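Local structure of OR486 (Synthetic construct, 4R80) at residues 38-44 with 55-61. The protein has no known natural function, being a de novo designed beta-sheet protein built to adopt the cystatin fold, a curved antiparallel sheet packed against a helix. Residues are numbered along the deposited sequence; the frame is centred on the assembly and turned at random.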
ATOM      1  N   ASN A  38       6.047  12.458   7.205  1.00 21.31           N
ATOM      2  CA  ASN A  38       5.760  11.233   7.945  1.00 22.32           C
ATOM      3  C   ASN A  38       4.659  10.421   7.271  1.00 24.08           C
ATOM      4  O   ASN A  38       4.148   9.453   7.834  1.00 16.42           O
ATOM      5  CB  ASN A  38       5.391  11.539   9.398  1.00 18.53           C
ATOM      6  CG  ASN A  38       6.563  12.085  10.194  1.00 30.99           C
ATOM      7  OD1 ASN A  38       7.716  11.734   9.943  1.00 43.76           O
ATOM      8  ND2 ASN A  38       6.270  12.947  11.160  1.00 29.18           N
ATOM      9  N   THR A  39       4.293  10.832   6.060  1.00 21.10           N
ATOM     10  CA  THR A  39       3.262  10.143   5.296  1.00 21.20           C
ATOM     11  C   THR A  39       3.875   9.427   4.098  1.00 22.77           C
ATOM     12  O   THR A  39       4.603  10.029   3.311  1.00 14.04           O
ATOM     13  CB  THR A  39       2.190  11.131   4.797  1.00 27.68           C
ATOM     14  OG1 THR A  39       1.478  11.673   5.915  1.00 45.20           O
ATOM     15  CG2 THR A  39       1.213  10.440   3.858  1.00 22.24           C
ATOM     16  N   ILE A  40       3.580   8.138   3.963  1.00 17.80           N
ATOM     17  CA  ILE A  40       4.072   7.365   2.829  1.00 19.47           C
ATOM     18  C   ILE A  40       2.930   6.818   1.975  1.00 11.46           C
ATOM     19  O   ILE A  40       1.987   6.210   2.484  1.00 13.43           O
ATOM     20  CB  ILE A  40       4.997   6.217   3.282  1.00 14.16           C
ATOM     21  CG1 ILE A  40       6.058   6.748   4.249  1.00 14.60           C
ATOM     22  CG2 ILE A  40       5.670   5.569   2.084  1.00 12.40           C
ATOM     23  CD1 ILE A  40       7.174   5.773   4.539  1.00 17.15           C
ATOM     24  N   ARG A  41       3.030   7.038   0.669  1.00 11.02           N
ATOM     25  CA  ARG A  41       2.002   6.610  -0.271  1.00 13.88           C
ATOM     26  C   ARG A  41       2.452   5.382  -1.050  1.00 12.89           C
ATOM     27  O   ARG A  41       3.467   5.414  -1.745  1.00 12.55           O
ATOM     28  CB  ARG A  41       1.639   7.745  -1.229  1.00 16.81           C
ATOM     29  CG  ARG A  41       0.925   8.913  -0.569  1.00 27.86           C
ATOM     30  CD  ARG A  41       0.566   9.983  -1.586  1.00 32.62           C
ATOM     31  NE  ARG A  41      -0.217  11.065  -0.995  1.00 39.80           N
ATOM     32  CZ  ARG A  41       0.309  12.164  -0.465  1.00 53.12           C
ATOM     33  NH1 ARG A  41       1.624  12.332  -0.450  1.00 40.03           N
ATOM     34  NH2 ARG A  41      -0.481  13.097   0.052  1.00 49.75           N
ATOM     35  N   VAL A  42       1.694   4.298  -0.922  1.00  9.53           N
ATOM     36  CA  VAL A  42       2.030   3.046  -1.587  1.00 11.36           C
ATOM     37  C   VAL A  42       0.986   2.705  -2.644  1.00 12.46           C
ATOM     38  O   VAL A  42      -0.201   2.574  -2.347  1.00 10.76           O
ATOM     39  CB  VAL A  42       2.136   1.885  -0.582  1.00 16.45           C
ATOM     40  CG1 VAL A  42       2.556   0.609  -1.293  1.00  6.95           C
ATOM     41  CG2 VAL A  42       3.114   2.232   0.529  1.00  9.34           C
ATOM     42  N   GLU A  43       1.444   2.577  -3.885  1.00 14.96           N
ATOM     43  CA  GLU A  43       0.575   2.245  -5.004  1.00 15.29           C
ATOM     44  C   GLU A  43       0.670   0.754  -5.311  1.00 11.07           C
ATOM     45  O   GLU A  43       1.758   0.231  -5.551  1.00 15.45           O
ATOM     46  CB  GLU A  43       0.988   3.061  -6.228  1.00 11.66           C
ATOM     47  CG  GLU A  43       0.882   4.564  -6.015  1.00 24.83           C
ATOM     48  CD  GLU A  43       1.413   5.361  -7.189  1.00 43.69           C
ATOM     49  OE1 GLU A  43       1.348   4.861  -8.332  1.00 41.20           O
ATOM     50  OE2 GLU A  43       1.915   6.484  -6.965  1.00 39.41           O
ATOM     51  N   LEU A  44      -0.472   0.073  -5.306  1.00 13.91           N
ATOM     52  CA  LEU A  44      -0.503  -1.360  -5.573  1.00 15.06           C
ATOM     53  C   LEU A  44      -1.508  -1.665  -6.674  1.00 14.78           C
ATOM     54  O   LEU A  44      -2.467  -0.922  -6.879  1.00 13.95           O
ATOM     55  CB  LEU A  44      -0.857  -2.150  -4.307  1.00 12.11           C
ATOM     56  CG  LEU A  44      -0.068  -1.838  -3.033  1.00 11.51           C
ATOM     57  CD1 LEU A  44      -0.765  -0.739  -2.279  1.00  8.56           C
ATOM     58  CD2 LEU A  44       0.076  -3.061  -2.148  1.00 15.40           C
ATOM     59  N   ILE A  55      -4.728   0.454  -6.570  1.00 19.57           N
ATOM     60  CA  ILE A  55      -4.909   0.773  -5.160  1.00 19.31           C
ATOM     61  C   ILE A  55      -3.846   1.733  -4.642  1.00 16.70           C
ATOM     62  O   ILE A  55      -2.651   1.520  -4.843  1.00 13.45           O
ATOM     63  CB  ILE A  55      -4.868  -0.502  -4.295  1.00 18.24           C
ATOM     64  CG1 ILE A  55      -5.809  -1.566  -4.864  1.00 21.04           C
ATOM     65  CG2 ILE A  55      -5.206  -0.177  -2.847  1.00 24.52           C
ATOM     66  CD1 ILE A  55      -5.905  -2.814  -4.017  1.00 28.71           C
ATOM     67  N   THR A  56      -4.295   2.799  -3.988  1.00 16.56           N
ATOM     68  CA  THR A  56      -3.398   3.728  -3.314  1.00 15.14           C
ATOM     69  C   THR A  56      -3.682   3.738  -1.816  1.00 15.85           C
ATOM     70  O   THR A  56      -4.781   4.090  -1.390  1.00 10.97           O
ATOM     71  CB  THR A  56      -3.547   5.156  -3.866  1.00 21.11           C
ATOM     72  OG1 THR A  56      -3.205   5.174  -5.257  1.00 24.13           O
ATOM     73  CG2 THR A  56      -2.640   6.115  -3.111  1.00 23.67           C
ATOM     74  N   VAL A  57      -2.696   3.338  -1.023  1.00 16.43           N
ATOM     75  CA  VAL A  57      -2.832   3.345   0.432  1.00 16.62           C
ATOM     76  C   VAL A  57      -1.860   4.317   1.096  1.00 16.35           C
ATOM     77  O   VAL A  57      -0.650   4.260   0.871  1.00 22.74           O
ATOM     78  CB  VAL A  57      -2.661   1.939   1.024  1.00  9.42           C
ATOM     79  CG1 VAL A  57      -1.511   1.253   0.364  1.00 26.38           C
ATOM     80  CG2 VAL A  57      -2.455   2.010   2.530  1.00  8.90           C
ATOM     81  N   GLU A  58      -2.404   5.223   1.901  1.00 13.21           N
ATOM     82  CA  GLU A  58      -1.598   6.172   2.659  1.00 13.55           C
ATOM     83  C   GLU A  58      -1.224   5.640   4.042  1.00 18.59           C
ATOM     84  O   GLU A  58      -2.091   5.412   4.884  1.00 10.69           O
ATOM     85  CB  GLU A  58      -2.322   7.511   2.783  1.00 11.82           C
ATOM     86  CG  GLU A  58      -2.612   8.167   1.450  1.00 36.10           C
ATOM     87  CD  GLU A  58      -3.325   9.494   1.601  1.00 55.85           C
ATOM     88  OE1 GLU A  58      -3.625   9.880   2.750  1.00 66.05           O
ATOM     89  OE2 GLU A  58      -3.587  10.148   0.570  1.00 54.59           O
ATOM     90  N   VAL A  59       0.071   5.433   4.262  1.00 14.14           N
ATOM     91  CA  VAL A  59       0.568   4.953   5.547  1.00 11.93           C
ATOM     92  C   VAL A  59       1.188   6.109   6.322  1.00 17.50           C
ATOM     93  O   VAL A  59       1.973   6.886   5.780  1.00 14.84           O
ATOM     94  CB  VAL A  59       1.623   3.847   5.360  1.00 19.10           C
ATOM     95  CG1 VAL A  59       2.069   3.303   6.708  1.00  7.40           C
ATOM     96  CG2 VAL A  59       1.071   2.730   4.480  1.00 16.80           C
ATOM     97  N   GLU A  60       0.817   6.228   7.600  1.00 13.21           N
ATOM     98  CA  GLU A  60       1.331   7.301   8.444  1.00 13.30           C
ATOM     99  C   GLU A  60       2.271   6.805   9.541  1.00 18.21           C
ATOM    100  O   GLU A  60       1.973   5.839  10.241  1.00 12.87           O
ATOM    101  CB  GLU A  60       0.177   8.095   9.059  1.00 13.64           C
ATOM    102  CG  GLU A  60       0.620   9.274   9.912  1.00 21.57           C
ATOM    103  CD  GLU A  60       1.354  10.343   9.115  1.00 43.95           C
ATOM    104  OE1 GLU A  60       1.109  10.461   7.895  1.00 51.90           O
ATOM    105  OE2 GLU A  60       2.177  11.070   9.711  1.00 51.79           O
ATOM    106  N   LYS A  61       3.408   7.487   9.686  1.00 18.03           N
ATOM    107  CA  LYS A  61       4.357   7.202  10.755  1.00 20.34           C
ATOM    108  C   LYS A  61       4.103   8.096  11.964  1.00 28.90           C
ATOM    109  O   LYS A  61       4.263   9.314  11.887  1.00 27.53           O
ATOM    110  CB  LYS A  61       5.792   7.415  10.260  1.00 14.81           C
ATOM    111  CG  LYS A  61       6.837   7.474  11.367  1.00 16.27           C
ATOM    112  CD  LYS A  61       8.203   7.882  10.820  1.00 27.65           C
ATOM    113  CE  LYS A  61       9.253   7.972  11.925  1.00 25.52           C
ATOM    114  NZ  LYS A  61       9.443   6.678  12.629  1.00 29.72           N
TER
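E60 runs its CG anti to the backbone N (chi1 -178°) and then bends at chi2 (64°), a fold-back that carries its carboxylate across the strand gap to T39. There OE1 of E60 accepts a hydrogen bond from T39 OG1; the O-to-O distance between T39 OG1 and E60 OE1, 2.4 Å, is very short and its exact value doubtful. R41 and E58, by contrast, meet through extended chains. Both place CG beside the backbone N and rise side by side from the same face, CG of R41 lying 4.1 Å from CG of E58. The guanidinium and carboxylate planes stand 84° apart, and the salt bridge between R41 NE and E58 OE2 is a long one, 3.8 Å; R41 NH1 also hydrogen-bonds Q36 OE1. Beneath these side chains the backbones form a regular antiparallel ladder, in which I40, V42 and L44 make hydrogen-bonded pairs with V59, V57 and I55, while T39, R41 and E43 form the alternating non-hydrogen-bonded pairs with E60, E58 and T56. The bond from I40 N to V59 O, 2.7 Å long, is almost straight. Strand alternation thus sorts the residues, with polar chains on one face and aliphatic ones on the other. On the aliphatic face CD1 of L44 meets CG1 of V57, which also sits 3.8 Å from CB of V42. The two segments belong to a beta hairpin formed by the central strands 39-48 and 51-62 of the four-stranded sheet. Its aliphatic face lies against helix 4-22, where I40 touches A11, V42 and V57 share A15, and I55 reaches I19, while strands 28-36 and 65-76 flank the pair on its two outer edges.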